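Local atomic coordinates of leucyl-tRNA synthetase subunit alpha (Aquifex aeolicus, PDB entry 3PZ5), a protein that supplies the CP1 editing domain of the enzyme that charges tRNA with leucine, and probably hydrolyses mischarged tRNA. Residues 71-74 with 75-79; 54-57 with 58-62; 42-45 with 46-50; 186-189 with 190-194. The protein carries 1 engineered substitution. All blocks are in the same frame, centred on the assembly; numbering follows the deposited sequence.

Contact 1 (71-74 with 75-79); sequences NFVE and KMKKM
F72 and M76 lie one helical turn apart and form a Met-aromatic contact. SD of M76 is 5.0 Å from the centroid of the F72 ring and approaches it obliquely. The M76 chain bends at chi2 (58°) and again at chi3, which folds the methyl back over the helix surface to the ring. CE of M76 is modelled 3.2 Å from CE1 of F72, so short that the exact spacing is doubtful. V73 also lies along the aliphatic chain of K77. These two side chains run side by side and point the same way, with CG1 of V73 3.9 Å from CE of K77.

Backbone bonds join the same turns. K75 N donates to N71 O at 3.1 Å, and M76 N donates to F72 O at 2.9 Å. K77 N reaches V73 O at 2.9 Å and has a weak second bond to E74 O.

OE2 of E74 stays 5.2 Å from NZ of K78, so the opposite charges are near but not in contact. K75 makes its salt bridge with E91.

With F72 and M76 packed on P46 and the lysines at the surface, this is the last part of an amphipathic alpha helix, 66-78.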
loop_
_atom_site.group_PDB
_atom_site.type_symbol
_atom_site.label_atom_id
_atom_site.label_comp_id
_atom_site.label_asym_id
_atom_site.label_seq_id
_atom_site.Cartn_x
_atom_site.Cartn_y
_atom_site.Cartn_z
ATOM N N ASN A 71 13.146 -14.541 9.043
ATOM C CA ASN A 71 13.498 -15.522 8.008
ATOM C C ASN A 71 13.197 -15.048 6.592
ATOM O O ASN A 71 13.937 -15.357 5.655
ATOM C CB ASN A 71 12.789 -16.855 8.253
ATOM C CG ASN A 71 13.576 -17.779 9.164
ATOM O OD1 ASN A 71 14.470 -17.347 9.899
ATOM N ND2 ASN A 71 13.246 -19.066 9.120
ATOM N N PHE A 72 12.096 -14.315 6.446
ATOM C CA PHE A 72 11.708 -13.726 5.169
ATOM C C PHE A 72 12.727 -12.672 4.740
ATOM O O PHE A 72 13.229 -12.717 3.619
ATOM C CB PHE A 72 10.289 -13.137 5.267
ATOM C CG PHE A 72 9.871 -12.321 4.069
ATOM C CD1 PHE A 72 9.425 -12.940 2.906
ATOM C CD2 PHE A 72 9.908 -10.931 4.113
ATOM C CE1 PHE A 72 9.028 -12.183 1.801
ATOM C CE2 PHE A 72 9.515 -10.170 3.010
ATOM C CZ PHE A 72 9.078 -10.797 1.856
ATOM N N VAL A 73 13.034 -11.745 5.647
ATOM C CA VAL A 73 14.002 -10.669 5.403
ATOM C C VAL A 73 15.364 -11.223 4.992
ATOM O O VAL A 73 15.912 -10.821 3.964
ATOM C CB VAL A 73 14.149 -9.747 6.644
ATOM C CG1 VAL A 73 15.288 -8.744 6.461
ATOM C CG2 VAL A 73 12.840 -9.024 6.923
ATOM N N GLU A 74 15.882 -12.151 5.799
ATOM C CA GLU A 74 17.160 -12.834 5.551
ATOM C C GLU A 74 17.230 -13.497 4.169
ATOM O O GLU A 74 18.211 -13.323 3.447
ATOM C CB GLU A 74 17.464 -13.827 6.695
ATOM C CG GLU A 74 18.239 -15.107 6.326
ATOM C CD GLU A 74 17.359 -16.359 6.328
ATOM O OE1 GLU A 74 16.870 -16.748 7.416
ATOM O OE2 GLU A 74 17.163 -16.967 5.250
ATOM N N LYS A 75 16.181 -14.234 3.810
ATOM C CA LYS A 75 16.091 -14.907 2.516
ATOM C C LYS A 75 16.051 -13.898 1.364
ATOM O O LYS A 75 16.655 -14.112 0.309
ATOM C CB LYS A 75 14.852 -15.803 2.490
ATOM C CG LYS A 75 14.534 -16.437 1.144
ATOM C CD LYS A 75 13.113 -16.974 1.119
ATOM C CE LYS A 75 12.735 -17.493 -0.261
ATOM N NZ LYS A 75 11.359 -18.069 -0.286
ATOM N N MET A 76 15.347 -12.793 1.589
ATOM C CA MET A 76 15.107 -11.788 0.561
ATOM C C MET A 76 16.321 -10.886 0.322
ATOM O O MET A 76 16.448 -10.282 -0.745
ATOM C CB MET A 76 13.877 -10.961 0.942
ATOM C CG MET A 76 12.935 -10.630 -0.206
ATOM S SD MET A 76 12.237 -12.021 -1.132
ATOM C CE MET A 76 11.657 -13.122 0.153
ATOM N N LYS A 77 17.207 -10.797 1.315
ATOM C CA LYS A 77 18.452 -10.030 1.187
ATOM C C LYS A 77 19.440 -10.689 0.221
ATOM O O LYS A 77 20.148 -10.004 -0.512
ATOM C CB LYS A 77 19.109 -9.807 2.555
ATOM C CG LYS A 77 18.506 -8.653 3.345
ATOM C CD LYS A 77 19.266 -8.382 4.636
ATOM C CE LYS A 77 18.676 -7.188 5.381
ATOM N NZ LYS A 77 19.464 -6.825 6.594
ATOM N N LYS A 78 19.468 -12.019 0.224
ATOM C CA LYS A 78 20.346 -12.792 -0.660
ATOM C C LYS A 78 19.881 -12.777 -2.118
ATOM O O LYS A 78 20.673 -13.027 -3.032
ATOM C CB LYS A 78 20.457 -14.241 -0.166
ATOM C CG LYS A 78 21.183 -14.396 1.163
ATOM C CD LYS A 78 21.138 -15.831 1.647
ATOM C CE LYS A 78 21.979 -16.009 2.901
ATOM N NZ LYS A 78 22.008 -17.425 3.360
ATOM N N MET A 79 18.602 -12.479 -2.325
ATOM C CA MET A 79 17.992 -12.502 -3.653
ATOM C C MET A 79 18.266 -11.200 -4.415
ATOM O O MET A 79 18.592 -10.179 -3.806
ATOM C CB MET A 79 16.490 -12.744 -3.517
ATOM C CG MET A 79 15.917 -13.719 -4.526
ATOM S SD MET A 79 14.326 -14.391 -3.995
ATOM C CE MET A 79 14.835 -15.491 -2.673
#

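Contact 2 (54-57 with 58-62); sequences LACI and GERLG
The guanidinium of R60 has SG of C56 over the centre of one face, 4.0 Å above its plane, nearest to CZ and then to NH1. The two residues are one turn apart near the end of helix 50-60, which closes with a Schellman motif at G62. R60 starts with CG beside its own backbone N (chi1 -72°) and then runs extended to NE. This course carries the group back toward C56. On the way, CG of R60 passes 3.5 Å from the carbonyl O of C56. The other flat group, the carboxylate of E59, is turned away from 54-57. Its OE1 accepts a hydrogen bond from Y66 N, at the start of the next helix.

Four successive backbone bonds tie the segments together. G58 N to L54 O is the shortest, at 2.7 Å, followed by E59 N to A55 O and R60 N to C56 O. The longest is L61 N to I57 O, at 3.3 Å. The side chains of I57 and L61 are only loosely together.

The inner side of this helix is apolar. L54 and I57 rest on V97 of strand 92-100, while A55 packs on L95 and also on Y66 and V69 of helix 66-78.

Beyond L61 the chain leaves the helix. G62 takes a positive phi of 70°, and its N turns back to E59 O at 2.6 Å.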
loop_
_atom_site.group_PDB
_atom_site.type_symbol
_atom_site.label_atom_id
_atom_site.label_comp_id
_atom_site.label_asym_id
_atom_site.label_seq_id
_atom_site.Cartn_x
_atom_site.Cartn_y
_atom_site.Cartn_z
ATOM N N LEU A 54 7.855 -3.487 13.555
ATOM C CA LEU A 54 6.425 -3.788 13.563
ATOM C C LEU A 54 6.160 -5.274 13.787
ATOM O O LEU A 54 5.203 -5.646 14.478
ATOM C CB LEU A 54 5.764 -3.298 12.271
ATOM C CG LEU A 54 5.856 -1.790 11.989
ATOM C CD1 LEU A 54 5.197 -1.454 10.659
ATOM C CD2 LEU A 54 5.257 -0.955 13.126
ATOM N N ALA A 55 7.030 -6.116 13.226
ATOM C CA ALA A 55 6.938 -7.569 13.399
ATOM C C ALA A 55 7.013 -8.004 14.859
ATOM O O ALA A 55 6.278 -8.900 15.273
ATOM C CB ALA A 55 8.004 -8.276 12.587
ATOM N N CYS A 56 7.896 -7.379 15.634
ATOM C CA CYS A 56 8.018 -7.726 17.049
ATOM C C CYS A 56 6.778 -7.302 17.830
ATOM O O CYS A 56 6.250 -8.077 18.638
ATOM C CB CYS A 56 9.283 -7.147 17.681
ATOM S SG CYS A 56 9.631 -7.916 19.283
ATOM N N ILE A 57 6.320 -6.077 17.568
ATOM C CA ILE A 57 5.060 -5.570 18.111
ATOM C C ILE A 57 3.906 -6.512 17.753
ATOM O O ILE A 57 3.099 -6.874 18.617
ATOM C CB ILE A 57 4.784 -4.111 17.647
ATOM C CG1 ILE A 57 5.747 -3.148 18.351
ATOM C CG2 ILE A 57 3.345 -3.703 17.939
ATOM C CD1 ILE A 57 5.917 -1.805 17.665
ATOM N N GLY A 58 3.854 -6.921 16.487
ATOM C CA GLY A 58 2.871 -7.896 16.015
ATOM C C GLY A 58 2.845 -9.162 16.854
ATOM O O GLY A 58 1.776 -9.596 17.304
ATOM N N GLU A 59 4.023 -9.742 17.082
ATOM C CA GLU A 59 4.133 -10.995 17.839
ATOM C C GLU A 59 3.668 -10.866 19.287
ATOM O O GLU A 59 2.961 -11.743 19.788
ATOM C CB GLU A 59 5.557 -11.572 17.796
ATOM C CG GLU A 59 5.719 -12.787 18.707
ATOM C CD GLU A 59 7.043 -13.490 18.552
ATOM O OE1 GLU A 59 7.303 -14.055 17.467
ATOM O OE2 GLU A 59 7.815 -13.495 19.534
ATOM N N ARG A 60 4.074 -9.786 19.952
ATOM C CA ARG A 60 3.705 -9.553 21.349
ATOM C C ARG A 60 2.193 -9.488 21.515
ATOM O O ARG A 60 1.663 -9.845 22.567
ATOM C CB ARG A 60 4.365 -8.280 21.890
ATOM C CG ARG A 60 5.867 -8.397 22.121
ATOM C CD ARG A 60 6.371 -7.296 23.056
ATOM N NE ARG A 60 7.798 -7.433 23.360
ATOM C CZ ARG A 60 8.744 -6.568 22.993
ATOM N NH1 ARG A 60 8.435 -5.470 22.307
ATOM N NH2 ARG A 60 10.008 -6.801 23.322
ATOM N N LEU A 61 1.507 -9.040 20.465
ATOM C CA LEU A 61 0.046 -9.027 20.439
ATOM C C LEU A 61 -0.530 -10.359 19.936
ATOM O O LEU A 61 -1.745 -10.497 19.790
ATOM C CB LEU A 61 -0.476 -7.860 19.585
ATOM C CG LEU A 61 -0.268 -6.410 20.054
ATOM C CD1 LEU A 61 -0.546 -5.444 18.909
ATOM C CD2 LEU A 61 -1.122 -6.055 21.280
ATOM N N GLY A 62 0.348 -11.327 19.672
ATOM C CA GLY A 62 -0.050 -12.653 19.193
ATOM C C GLY A 62 -0.587 -12.655 17.774
ATOM O O GLY A 62 -1.427 -13.489 17.430
#

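Contact 3 (42-45 with 46-50); sequences VVLA and PEHPL
A type I beta turn from A45 to H48 takes the chain off strand 41-44, and a capping bond by H48 follows it on the way to helix 50-60. A45 O accepts H48 N at 3.0 Å and closes the turn. P46 sits at the second position of the turn.

The imidazole of H48 has two roles. ND1 of H48 accepts L50 N at 3.1 Å, tilted 17° from the ring plane, and so holds the backbone that enters the helix. One face of the same ring is covered by L44. CD2 of L44 stands almost exactly over the ring centroid at 4.2 Å, a CH-pi contact. The other methyl, CD1 of L44, reaches CB of L50 at 3.9 Å, so one leucine touches both the cap and the residue it caps. H48 sends CG anti to its backbone N (chi1 -167°), which puts the ring face under CD2 of L44.

E47 bends at chi2, and its OE2 forms a salt bridge with R84 NH1. Strand 41-44 lies between strands 107-113 and 124-127, L44 and H48 both touch A124, and P46 faces helix 66-78.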
loop_
_atom_site.group_PDB
_atom_site.type_symbol
_atom_site.label_atom_id
_atom_site.label_comp_id
_atom_site.label_asym_id
_atom_site.label_seq_id
_atom_site.Cartn_x
_atom_site.Cartn_y
_atom_site.Cartn_z
ATOM N N VAL A 42 -0.925 -2.066 3.264
ATOM C CA VAL A 42 0.356 -1.378 3.134
ATOM C C VAL A 42 1.476 -2.409 3.051
ATOM O O VAL A 42 1.485 -3.389 3.810
ATOM C CB VAL A 42 0.607 -0.426 4.339
ATOM C CG1 VAL A 42 1.989 0.228 4.255
ATOM C CG2 VAL A 42 -0.479 0.641 4.417
ATOM N N VAL A 43 2.412 -2.191 2.129
ATOM C CA VAL A 43 3.544 -3.100 1.947
ATOM C C VAL A 43 4.896 -2.397 2.111
ATOM O O VAL A 43 5.178 -1.404 1.434
ATOM C CB VAL A 43 3.477 -3.842 0.584
ATOM C CG1 VAL A 43 4.803 -4.507 0.260
ATOM C CG2 VAL A 43 2.381 -4.879 0.605
ATOM N N LEU A 44 5.717 -2.928 3.018
ATOM C CA LEU A 44 7.089 -2.456 3.222
ATOM C C LEU A 44 8.081 -3.368 2.514
ATOM O O LEU A 44 7.905 -4.589 2.493
ATOM C CB LEU A 44 7.443 -2.416 4.714
ATOM C CG LEU A 44 6.566 -1.686 5.732
ATOM C CD1 LEU A 44 7.183 -1.813 7.122
ATOM C CD2 LEU A 44 6.371 -0.223 5.367
ATOM N N ALA A 45 9.133 -2.783 1.950
ATOM C CA ALA A 45 10.227 -3.564 1.376
ATOM C C ALA A 45 10.847 -4.429 2.468
ATOM O O ALA A 45 10.821 -4.048 3.639
ATOM C CB ALA A 45 11.272 -2.642 0.776
ATOM N N PRO A 46 11.398 -5.601 2.101
ATOM C CA PRO A 46 12.000 -6.474 3.115
ATOM C C PRO A 46 13.092 -5.774 3.928
ATOM O O PRO A 46 13.191 -5.996 5.137
ATOM C CB PRO A 46 12.590 -7.618 2.288
ATOM C CG PRO A 46 11.783 -7.634 1.040
ATOM C CD PRO A 46 11.460 -6.203 0.755
ATOM N N GLU A 47 13.875 -4.917 3.274
ATOM C CA GLU A 47 14.966 -4.196 3.921
ATOM C C GLU A 47 14.500 -2.987 4.737
ATOM O O GLU A 47 15.294 -2.406 5.481
ATOM C CB GLU A 47 16.004 -3.740 2.889
ATOM C CG GLU A 47 16.529 -4.839 1.974
ATOM C CD GLU A 47 15.725 -4.971 0.685
ATOM O OE1 GLU A 47 14.477 -4.851 0.723
ATOM O OE2 GLU A 47 16.351 -5.196 -0.374
ATOM N N HIS A 48 13.227 -2.611 4.597
ATOM C CA HIS A 48 12.687 -1.435 5.293
ATOM C C HIS A 48 12.854 -1.573 6.807
ATOM O O HIS A 48 12.437 -2.575 7.388
ATOM C CB HIS A 48 11.217 -1.199 4.928
ATOM C CG HIS A 48 10.692 0.144 5.340
ATOM N ND1 HIS A 48 10.414 0.467 6.652
ATOM C CD2 HIS A 48 10.386 1.244 4.610
ATOM C CE1 HIS A 48 9.968 1.709 6.713
ATOM N NE2 HIS A 48 9.940 2.202 5.488
ATOM N N PRO A 49 13.473 -0.563 7.446
ATOM C CA PRO A 49 13.812 -0.594 8.871
ATOM C C PRO A 49 12.631 -0.830 9.811
ATOM O O PRO A 49 12.839 -1.230 10.958
ATOM C CB PRO A 49 14.410 0.797 9.114
ATOM C CG PRO A 49 14.954 1.190 7.810
ATOM C CD PRO A 49 13.970 0.667 6.806
ATOM N N LEU A 50 11.410 -0.580 9.345
ATOM C CA LEU A 50 10.225 -0.794 10.185
ATOM C C LEU A 50 9.685 -2.234 10.173
ATOM O O LEU A 50 8.827 -2.586 10.995
ATOM C CB LEU A 50 9.122 0.216 9.865
ATOM C CG LEU A 50 9.310 1.619 10.450
ATOM C CD1 LEU A 50 8.160 2.523 10.034
ATOM C CD2 LEU A 50 9.432 1.584 11.977
#

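Contact 4 (186-189 with 190-194); sequences KITE and WLQDR
W190, E189 and I187 bring most of the contact together, and W190 gives the largest share. Its backbone N bonds to K186 O at 3.1 Å. CB of W190 lies over the same turn, 3.2 Å from K186 O and 3.4 Å from I187 O. The indole leaves with CG anti to the backbone N (chi1 -178°), which swings the ring past the I187 carbonyl. I187 O therefore lies at the ring edge, near its plane. One indole face carries R194, whose NH1 sits 3.3 Å above the plane, offset toward the rim. That NH1 also has a hydrogen bond to P102 O.

E189 contributes mainly through its backbone. Its O accepts D193 N at 3.0 Å, and its side chain runs extended along the exposed side.

I187 has both a polar and an apolar link to L191. I187 O accepts L191 N at 2.9 Å. CG2 of I187 meets CD1 of L191 at 3.8 Å, and the two side chains lie alongside, pointing the same way. The next bond along the helix runs from Q192 N to T188 O, at 2.8 Å. The T188 hydroxyl is held by K184 O, one turn earlier.

The contact forms the final turns of helix 180-193. I187 packs on V36 and F175, T188 on P33 and L191 on P102. The ring of W190 meets F175 with planes at about 55°, and Q192 touches E198 and K199 of strand 197-199.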
loop_
_atom_site.group_PDB
_atom_site.type_symbol
_atom_site.label_atom_id
_atom_site.label_comp_id
_atom_site.label_asym_id
_atom_site.label_seq_id
_atom_site.Cartn_x
_atom_site.Cartn_y
_atom_site.Cartn_z
ATOM N N LYS A 186 -6.434 17.723 -5.616
ATOM C CA LYS A 186 -7.363 18.097 -4.552
ATOM C C LYS A 186 -7.309 17.163 -3.347
ATOM O O LYS A 186 -7.527 17.606 -2.221
ATOM C CB LYS A 186 -8.791 18.268 -5.085
ATOM C CG LYS A 186 -8.906 19.415 -6.080
ATOM C CD LYS A 186 -10.279 20.068 -6.088
ATOM C CE LYS A 186 -10.192 21.464 -6.700
ATOM N NZ LYS A 186 -11.507 21.961 -7.189
ATOM N N ILE A 187 -7.013 15.885 -3.581
ATOM C CA ILE A 187 -6.798 14.934 -2.485
ATOM C C ILE A 187 -5.459 15.213 -1.795
ATOM O O ILE A 187 -5.375 15.177 -0.566
ATOM C CB ILE A 187 -6.909 13.455 -2.950
ATOM C CG1 ILE A 187 -8.375 13.085 -3.176
ATOM C CG2 ILE A 187 -6.304 12.501 -1.918
ATOM C CD1 ILE A 187 -8.580 11.788 -3.919
ATOM N N THR A 188 -4.430 15.509 -2.586
ATOM C CA THR A 188 -3.127 15.890 -2.043
ATOM C C THR A 188 -3.244 17.141 -1.170
ATOM O O THR A 188 -2.791 17.141 -0.024
ATOM C CB THR A 188 -2.077 16.107 -3.153
ATOM O OG1 THR A 188 -2.050 14.966 -4.017
ATOM C CG2 THR A 188 -0.687 16.304 -2.559
ATOM N N GLU A 189 -3.874 18.187 -1.710
ATOM C CA GLU A 189 -4.081 19.442 -0.991
ATOM C C GLU A 189 -4.872 19.236 0.297
ATOM O O GLU A 189 -4.565 19.844 1.328
ATOM C CB GLU A 189 -4.764 20.469 -1.893
ATOM C CG GLU A 189 -3.807 21.144 -2.879
ATOM C CD GLU A 189 -4.506 21.790 -4.074
ATOM O OE1 GLU A 189 -5.750 21.961 -4.053
ATOM O OE2 GLU A 189 -3.796 22.130 -5.047
ATOM N N TRP A 190 -5.876 18.365 0.229
ATOM C CA TRP A 190 -6.674 17.972 1.386
ATOM C C TRP A 190 -5.838 17.308 2.493
ATOM O O TRP A 190 -5.934 17.698 3.659
ATOM C CB TRP A 190 -7.811 17.050 0.935
ATOM C CG TRP A 190 -8.735 16.607 2.023
ATOM C CD1 TRP A 190 -9.442 17.405 2.871
ATOM C CD2 TRP A 190 -9.074 15.257 2.362
ATOM N NE1 TRP A 190 -10.189 16.637 3.728
ATOM C CE2 TRP A 190 -9.985 15.314 3.436
ATOM C CE3 TRP A 190 -8.692 14.000 1.864
ATOM C CZ2 TRP A 190 -10.525 14.165 4.026
ATOM C CZ3 TRP A 190 -9.232 12.852 2.452
ATOM C CH2 TRP A 190 -10.137 12.947 3.521
ATOM N N LEU A 191 -5.022 16.322 2.120
ATOM C CA LEU A 191 -4.165 15.607 3.070
ATOM C C LEU A 191 -3.061 16.499 3.628
ATOM O O LEU A 191 -2.735 16.421 4.811
ATOM C CB LEU A 191 -3.536 14.373 2.419
ATOM C CG LEU A 191 -4.441 13.242 1.927
ATOM C CD1 LEU A 191 -3.743 12.470 0.827
ATOM C CD2 LEU A 191 -4.852 12.321 3.063
ATOM N N GLN A 192 -2.491 17.338 2.766
ATOM C CA GLN A 192 -1.436 18.269 3.155
ATOM C C GLN A 192 -1.925 19.268 4.200
ATOM O O GLN A 192 -1.202 19.598 5.137
ATOM C CB GLN A 192 -0.896 19.002 1.927
ATOM C CG GLN A 192 0.391 19.770 2.166
ATOM C CD GLN A 192 1.211 19.948 0.900
ATOM O OE1 GLN A 192 0.697 19.842 -0.218
ATOM N NE2 GLN A 192 2.502 20.218 1.070
ATOM N N ASP A 193 -3.163 19.727 4.031
ATOM C CA ASP A 193 -3.796 20.667 4.951
ATOM C C ASP A 193 -4.125 20.000 6.286
ATOM O O ASP A 193 -4.261 20.671 7.308
ATOM C CB ASP A 193 -5.072 21.234 4.315
ATOM C CG ASP A 193 -5.357 22.668 4.730
ATOM O OD1 ASP A 193 -4.530 23.281 5.445
ATOM O OD2 ASP A 193 -6.418 23.191 4.328
ATOM N N ARG A 194 -4.259 18.675 6.270
ATOM C CA ARG A 194 -4.495 17.904 7.492
ATOM C C ARG A 194 -3.197 17.346 8.079
ATOM O O ARG A 194 -3.216 16.652 9.097
ATOM C CB ARG A 194 -5.481 16.769 7.223
ATOM C CG ARG A 194 -6.895 17.230 6.920
ATOM C CD ARG A 194 -7.708 16.091 6.362
ATOM N NE ARG A 194 -8.077 15.125 7.394
ATOM C CZ ARG A 194 -8.164 13.814 7.194
ATOM N NH1 ARG A 194 -7.887 13.301 6.002
ATOM N NH2 ARG A 194 -8.510 13.009 8.193
#

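Overall arrangement
All four contacts are partly buried. Contacts 1, 2 and 4 are helix ends with exposed charged residues, well out from the chain centre. Contact 3, the strand-to-helix link, is the most central, about 11 Å from that centre, and none of its touching residues is exposed. It touches contacts 1 and 2 but not contact 4: P46 meets contact 1, and L44 meets L54 of contact 2. Contacts 1 and 2 lie on successive helices and do not touch. Contact 4 stands apart, its centre about 37 Å from that of contact 1. Sulfur meets an aromatic ring in contact 1 and a guanidinium in contact 2. Contact 3 relies on a turn and a histidine cap, contact 4 on tryptophan.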